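Local coordinates for cytokinesis protein 2 (PDB 4WPE) that mediates the cytoskeletal rearrangements of budding-yeast cytokinesis, moving from a septin-associated double ring to the medial actin ring, and is represented here by its F-BAR domain, at residues C217-Q220 against E221-N224; P18-N21 against G22-I25; N224-I227 against S228-S232. All blocks are in the same frame, centred on the assembly; numbering follows the deposited sequence.

Interaction 1. Residues C217-Q220 against E221-N224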
loop_
_atom_site.group_PDB
_atom_site.type_symbol
_atom_site.label_atom_id
_atom_site.label_comp_id
_atom_site.label_asym_id
_atom_site.label_seq_id
_atom_site.Cartn_x
_atom_site.Cartn_y
_atom_site.Cartn_z
ATOM N N CYS A 217 -33.156 -19.976 22.396
ATOM C CA CYS A 217 -32.514 -18.816 22.998
ATOM C C CYS A 217 -31.000 -18.957 22.914
ATOM O O CYS A 217 -30.298 -17.980 22.644
ATOM C CB CYS A 217 -32.955 -18.633 24.452
ATOM S SG CYS A 217 -34.282 -17.425 24.674
ATOM N N GLU A 218 -30.506 -20.172 23.136
ATOM C CA GLU A 218 -29.085 -20.465 22.971
ATOM C C GLU A 218 -28.640 -20.134 21.547
ATOM O O GLU A 218 -27.566 -19.572 21.339
ATOM C CB GLU A 218 -28.782 -21.933 23.291
ATOM C CG GLU A 218 -28.724 -22.269 24.778
ATOM C CD GLU A 218 -27.835 -23.467 25.068
ATOM O OE1 GLU A 218 -26.667 -23.461 24.622
ATOM O OE2 GLU A 218 -28.301 -24.414 25.736
ATOM N N LEU A 219 -29.476 -20.478 20.572
ATOM C CA LEU A 219 -29.200 -20.156 19.175
ATOM C C LEU A 219 -29.195 -18.651 18.947
ATOM O O LEU A 219 -28.300 -18.114 18.295
ATOM C CB LEU A 219 -30.226 -20.816 18.253
ATOM C CG LEU A 219 -30.104 -22.328 18.063
ATOM C CD1 LEU A 219 -31.254 -22.854 17.219
ATOM C CD2 LEU A 219 -28.768 -22.680 17.429
ATOM N N GLN A 220 -30.201 -17.973 19.489
ATOM C CA GLN A 220 -30.318 -16.528 19.338
ATOM C C GLN A 220 -29.147 -15.813 20.009
ATOM O O GLN A 220 -28.756 -14.723 19.602
ATOM C CB GLN A 220 -31.649 -16.044 19.914
ATOM C CG GLN A 220 -31.882 -14.555 19.783
ATOM C CD GLN A 220 -33.235 -14.133 20.308
ATOM O OE1 GLN A 220 -34.235 -14.820 20.097
ATOM N NE2 GLN A 220 -33.274 -13.003 21.005
ATOM N N GLU A 221 -28.583 -16.441 21.035
ATOM C CA GLU A 221 -27.404 -15.903 21.699
ATOM C C GLU A 221 -26.165 -16.137 20.842
ATOM O O GLU A 221 -25.259 -15.304 20.809
ATOM C CB GLU A 221 -27.224 -16.536 23.080
ATOM C CG GLU A 221 -25.924 -16.164 23.775
ATOM C CD GLU A 221 -25.779 -16.828 25.130
ATOM O OE1 GLU A 221 -26.529 -16.460 26.060
ATOM O OE2 GLU A 221 -24.918 -17.722 25.263
HETATM N N MSE A 222 -26.134 -17.272 20.149
HETATM C CA MSE A 222 -25.029 -17.595 19.252
HETATM C C MSE A 222 -24.916 -16.584 18.120
HETATM O O MSE A 222 -23.854 -16.003 17.891
HETATM C CB MSE A 222 -25.200 -18.994 18.661
HETATM C CG MSE A 222 -24.981 -20.130 19.634
HETATM SE SE MSE A 222 -24.554 -21.763 18.670
HETATM C CE MSE A 222 -22.877 -21.188 17.860
ATOM N N GLU A 223 -26.021 -16.388 17.408
ATOM C CA GLU A 223 -26.050 -15.463 16.287
ATOM C C GLU A 223 -25.757 -14.042 16.750
ATOM O O GLU A 223 -24.998 -13.321 16.104
ATOM C CB GLU A 223 -27.404 -15.524 15.573
ATOM C CG GLU A 223 -27.517 -14.607 14.360
ATOM C CD GLU A 223 -26.711 -15.088 13.158
ATOM O OE1 GLU A 223 -26.099 -16.177 13.229
ATOM O OE2 GLU A 223 -26.691 -14.370 12.135
ATOM N N ASN A 224 -26.349 -13.647 17.873
ATOM C CA ASN A 224 -26.114 -12.315 18.423
ATOM C C ASN A 224 -24.640 -12.101 18.751
ATOM O O ASN A 224 -24.092 -11.022 18.522
ATOM C CB ASN A 224 -26.964 -12.089 19.673
ATOM C CG ASN A 224 -26.968 -10.639 20.117
ATOM O OD1 ASN A 224 -26.055 -10.184 20.807
ATOM N ND2 ASN A 224 -27.998 -9.904 19.718
#
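M222, present as selenomethionine, folds back over the preceding turn of its own helix and meets E218 and L219, the residues four and three places earlier. Its CB lies 3.2 Å from L219 O. One bond further out, CG comes to 3.1 Å from E218 O, because chi1 of -71° sets CG beside the backbone N and swings the chain over the turn behind it. SE comes no nearer than 4.5 Å to L219 CD2, a loose apolar approach. At chi3 the chain bends and CE leads away from both residues; the side chain as a whole packs on R121 and L125 of helix 76-162.

The backbone beneath is ordinary alpha helix, part of the long helix 170-259 of the F-BAR helical bundle. E223 N bonds to L219 O over 3.0 Å, with an N-H...O angle of 170°, and N224 N bonds to Q220 O at 3.2 Å. E221 N bonds to C217 O at 2.8 Å and has a weak second acceptor in E218 O.

The E218 and E221 carboxylates come near without touching, E218 OE1 being 6.0 Å from E221 OE2. R121 of helix 76-162 forms salt bridges to both, E218 through NH2 and E221 through NH1. A single guanidinium therefore probably offsets the mutual repulsion of two acids three residues apart. With L219 and M222 both packing on L125, this turn is joined to helix 76-162 by ionic and apolar contacts together.

Interaction 2. Residues P18-N21 against G22-I25; sequences PNDN and GVNI
V23 overlaps D20 at the very start of helix 21-35, its CG2 methyl resting 3.9 Å from D20 CB. The other valine branch takes the position opposite the backbone N (chi1 173°), which leaves CG2 beside that N and turned back toward the aspartate. V23 CB itself sits 3.4 Å from D20 O, so the valine lies against the D20 carbonyl as well as its side chain.

D20 occupies the N-cap position, yet its carboxylate makes no capping bond. Its backbone adopts a left-handed conformation (phi 57°), and the chain turns there from loop into helix. OD2 has a long, weak ion pair with K136. From the first turn N24 leans back as well, bringing its amide ND2 to 3.7 Å from D20 O.

N21 supplies the carbonyl that begins the regular ladder, and I25 N bonds to N21 O at 3.2 Å. The side chain of the same isoleucine lies near N21, with I25 CD1 4.3 Å from N21 CB.

This helix start, within the F-BAR domain, is wedged between larger elements. V23 packs on I129 and R133 of helix 76-162 and on W208 and W212 of helix 170-259, and D20 touches W208 and R133 too. N21 and I25 meet T277 of the second subunit, which places this turn between the helical bundle of one chain and the segment that follows helix 264-275 in the partner chain.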
loop_
_atom_site.group_PDB
_atom_site.type_symbol
_atom_site.label_atom_id
_atom_site.label_comp_id
_atom_site.label_asym_id
_atom_site.label_seq_id
_atom_site.Cartn_x
_atom_site.Cartn_y
_atom_site.Cartn_z
ATOM N N PRO A 18 -45.509 -27.359 13.919
ATOM C CA PRO A 18 -45.907 -28.718 14.312
ATOM C C PRO A 18 -45.130 -29.814 13.583
ATOM O O PRO A 18 -45.372 -30.997 13.824
ATOM C CB PRO A 18 -47.393 -28.767 13.940
ATOM C CG PRO A 18 -47.520 -27.805 12.818
ATOM C CD PRO A 18 -46.551 -26.693 13.118
ATOM N N ASN A 19 -44.218 -29.425 12.698
ATOM C CA ASN A 19 -43.325 -30.380 12.053
ATOM C C ASN A 19 -41.866 -29.995 12.266
ATOM O O ASN A 19 -40.973 -30.505 11.587
ATOM C CB ASN A 19 -43.632 -30.488 10.560
ATOM C CG ASN A 19 -44.946 -31.196 10.286
ATOM O OD1 ASN A 19 -45.038 -32.420 10.380
ATOM N ND2 ASN A 19 -45.971 -30.425 9.941
ATOM N N ASP A 20 -41.644 -29.090 13.217
ATOM C CA ASP A 20 -40.307 -28.638 13.591
ATOM C C ASP A 20 -39.553 -28.072 12.388
ATOM O O ASP A 20 -38.358 -28.317 12.215
ATOM C CB ASP A 20 -39.519 -29.787 14.234
ATOM C CG ASP A 20 -40.084 -30.199 15.588
ATOM O OD1 ASP A 20 -40.841 -29.405 16.188
ATOM O OD2 ASP A 20 -39.785 -31.325 16.047
ATOM N N ASN A 21 -40.267 -27.318 11.558
ATOM C CA ASN A 21 -39.666 -26.661 10.404
ATOM C C ASN A 21 -38.743 -25.535 10.836
ATOM O O ASN A 21 -37.609 -25.434 10.367
ATOM C CB ASN A 21 -40.744 -26.113 9.470
ATOM C CG ASN A 21 -41.706 -27.182 9.001
ATOM O OD1 ASN A 21 -41.312 -28.320 8.750
ATOM N ND2 ASN A 21 -42.978 -26.821 8.881
ATOM N N GLY A 22 -39.240 -24.694 11.739
ATOM C CA GLY A 22 -38.489 -23.561 12.252
ATOM C C GLY A 22 -37.172 -23.959 12.885
ATOM O O GLY A 22 -36.242 -23.156 12.965
ATOM N N VAL A 23 -37.094 -25.209 13.333
ATOM C CA VAL A 23 -35.866 -25.751 13.901
ATOM C C VAL A 23 -34.752 -25.794 12.859
ATOM O O VAL A 23 -33.689 -25.202 13.047
ATOM C CB VAL A 23 -36.090 -27.168 14.470
ATOM C CG1 VAL A 23 -34.772 -27.787 14.915
ATOM C CG2 VAL A 23 -37.082 -27.124 15.624
ATOM N N ASN A 24 -35.005 -26.492 11.757
ATOM C CA ASN A 24 -34.011 -26.656 10.705
ATOM C C ASN A 24 -33.676 -25.343 10.004
ATOM O O ASN A 24 -32.566 -25.164 9.501
ATOM C CB ASN A 24 -34.494 -27.690 9.691
ATOM C CG ASN A 24 -34.651 -29.067 10.306
ATOM O OD1 ASN A 24 -33.796 -29.512 11.073
ATOM N ND2 ASN A 24 -35.754 -29.741 9.989
ATOM N N ILE A 25 -34.637 -24.426 9.978
ATOM C CA ILE A 25 -34.412 -23.098 9.421
ATOM C C ILE A 25 -33.392 -22.326 10.262
ATOM O O ILE A 25 -32.464 -21.723 9.723
ATOM C CB ILE A 25 -35.729 -22.304 9.321
ATOM C CG1 ILE A 25 -36.579 -22.844 8.171
ATOM C CG2 ILE A 25 -35.460 -20.826 9.107
ATOM C CD1 ILE A 25 -38.061 -22.857 8.460
#

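Interaction 3. Residues N224-I227 against S228-S232; sequences NARI and SFLQS
Four successive i to i+4 bonds carry the alpha helix from N224-I227 into S228-S232, and they range from F229 N, which reaches A225 O from well above the carbonyl plane, to Q231 N, which lies in the plane of the I227 carbonyl at 2.8 Å from its oxygen.

S228 doubles one rung of this ladder, as a serine within a helix can when its hydroxyl bonds to the carbonyl four residues back. N224 O accepts both S228 N and S228 OG, each at 3.1 Å and from opposite faces of the carbonyl plane. The hydroxyl can do this because chi1 of -68° places OG beside the serine's own N, pointing back down the helix. With an alanine here the backbone bond would stay, but N224 O would be left with one of these two donors, and its carbonyl is likely to be held less firmly on the hydroxyl's face. S232 OG, from a different rotamer, donates to F229 O three residues back, at 3.0 Å.

Q231 and I227 pass each other at an angle, with Q231 OE1 4.1 Å from I227 CG2. The other amide atom, NE2, is engaged across the dimer with F262 O and L259 O of the second subunit. L230 CD1 approaches the R226 guanidinium obliquely, 4.4 Å from NH2. That guanidinium is held by two acids, E223 of its own chain and D74 of the second subunit, so a buried arginine charge probably gains compensation from both chains.

Here helix 170-259 runs through the F-BAR bundle and its dimer interface. The F229 ring stacks with F114 of helix 76-162, while R226 and L230 touch C37 at the start of helix 37-71. N224, I227 and S228 pack on A264 of the second subunit, whose F82 meets L230.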
loop_
_atom_site.group_PDB
_atom_site.type_symbol
_atom_site.label_atom_id
_atom_site.label_comp_id
_atom_site.label_asym_id
_atom_site.label_seq_id
_atom_site.Cartn_x
_atom_site.Cartn_y
_atom_site.Cartn_z
ATOM N N ASN A 224 -26.349 -13.647 17.873
ATOM C CA ASN A 224 -26.114 -12.315 18.423
ATOM C C ASN A 224 -24.640 -12.101 18.751
ATOM O O ASN A 224 -24.092 -11.022 18.522
ATOM C CB ASN A 224 -26.964 -12.089 19.673
ATOM C CG ASN A 224 -26.968 -10.639 20.117
ATOM O OD1 ASN A 224 -26.055 -10.184 20.807
ATOM N ND2 ASN A 224 -27.998 -9.904 19.718
ATOM N N ALA A 225 -24.001 -13.139 19.281
ATOM C CA ALA A 225 -22.582 -13.079 19.602
ATOM C C ALA A 225 -21.742 -13.112 18.333
ATOM O O ALA A 225 -20.616 -12.626 18.316
ATOM C CB ALA A 225 -22.192 -14.222 20.525
ATOM N N ARG A 226 -22.295 -13.691 17.271
ATOM C CA ARG A 226 -21.603 -13.751 15.989
ATOM C C ARG A 226 -21.648 -12.404 15.266
ATOM O O ARG A 226 -20.622 -11.907 14.798
ATOM C CB ARG A 226 -22.208 -14.840 15.106
ATOM C CG ARG A 226 -21.588 -14.920 13.723
ATOM C CD ARG A 226 -22.398 -15.826 12.807
ATOM N NE ARG A 226 -22.100 -15.561 11.406
ATOM C CZ ARG A 226 -22.815 -14.753 10.630
ATOM N NH1 ARG A 226 -23.886 -14.139 11.117
ATOM N NH2 ARG A 226 -22.464 -14.565 9.365
ATOM N N ILE A 227 -22.840 -11.822 15.177
ATOM C CA ILE A 227 -23.006 -10.513 14.554
ATOM C C ILE A 227 -22.173 -9.449 15.263
ATOM O O ILE A 227 -21.397 -8.738 14.632
ATOM C CB ILE A 227 -24.479 -10.062 14.551
ATOM C CG1 ILE A 227 -25.364 -11.085 13.835
ATOM C CG2 ILE A 227 -24.612 -8.697 13.894
ATOM C CD1 ILE A 227 -25.002 -11.296 12.387
ATOM N N SER A 228 -22.337 -9.354 16.579
ATOM C CA SER A 228 -21.680 -8.320 17.372
ATOM C C SER A 228 -20.158 -8.415 17.317
ATOM O O SER A 228 -19.469 -7.396 17.228
ATOM C CB SER A 228 -22.150 -8.395 18.827
ATOM O OG SER A 228 -23.515 -8.032 18.938
ATOM N N PHE A 229 -19.640 -9.638 17.375
ATOM C CA PHE A 229 -18.198 -9.861 17.323
ATOM C C PHE A 229 -17.629 -9.387 15.986
ATOM O O PHE A 229 -16.629 -8.672 15.950
ATOM C CB PHE A 229 -17.875 -11.340 17.554
ATOM C CG PHE A 229 -16.403 -11.647 17.592
ATOM C CD1 PHE A 229 -15.705 -11.614 18.788
ATOM C CD2 PHE A 229 -15.719 -11.981 16.432
ATOM C CE1 PHE A 229 -14.351 -11.900 18.825
ATOM C CE2 PHE A 229 -14.367 -12.267 16.463
ATOM C CZ PHE A 229 -13.682 -12.227 17.661
ATOM N N LEU A 230 -18.272 -9.786 14.890
ATOM C CA LEU A 230 -17.855 -9.355 13.555
ATOM C C LEU A 230 -18.045 -7.854 13.395
ATOM O O LEU A 230 -17.257 -7.187 12.731
ATOM C CB LEU A 230 -18.639 -10.094 12.470
ATOM C CG LEU A 230 -18.406 -11.599 12.323
ATOM C CD1 LEU A 230 -19.214 -12.151 11.158
ATOM C CD2 LEU A 230 -16.929 -11.900 12.137
ATOM N N GLN A 231 -19.092 -7.328 14.017
ATOM C CA GLN A 231 -19.373 -5.899 13.966
ATOM C C GLN A 231 -18.251 -5.096 14.626
ATOM O O GLN A 231 -17.805 -4.089 14.082
ATOM C CB GLN A 231 -20.715 -5.601 14.636
ATOM C CG GLN A 231 -21.286 -4.229 14.328
ATOM C CD GLN A 231 -22.708 -4.075 14.830
ATOM O OE1 GLN A 231 -23.317 -5.036 15.300
ATOM N NE2 GLN A 231 -23.245 -2.864 14.734
ATOM N N SER A 232 -17.787 -5.550 15.788
ATOM C CA SER A 232 -16.721 -4.852 16.506
ATOM C C SER A 232 -15.372 -5.041 15.823
ATOM O O SER A 232 -14.548 -4.127 15.797
ATOM C CB SER A 232 -16.633 -5.332 17.957
ATOM O OG SER A 232 -16.045 -6.620 18.033
#

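In the fold
Interactions 1 and 3 are consecutive pieces of helix 170-259, sharing N224, with centres 11 Å apart. Interaction 2 lies at the loop leading into helix 21-35 and its first turn, its centre 16 Å from that of interaction 1 and 25 Å from that of interaction 3. It does not touch interaction 1, the nearest atoms being about 5 Å apart, but L219 packs on L26 and L27, just beyond I25 on helix 21-35. All three touch residues within 264-277 of the second subunit, and interaction 3 also reaches its D74 and F82. In this protein, the turns that carry local helix bonds also carry residues meeting other helices and the second subunit.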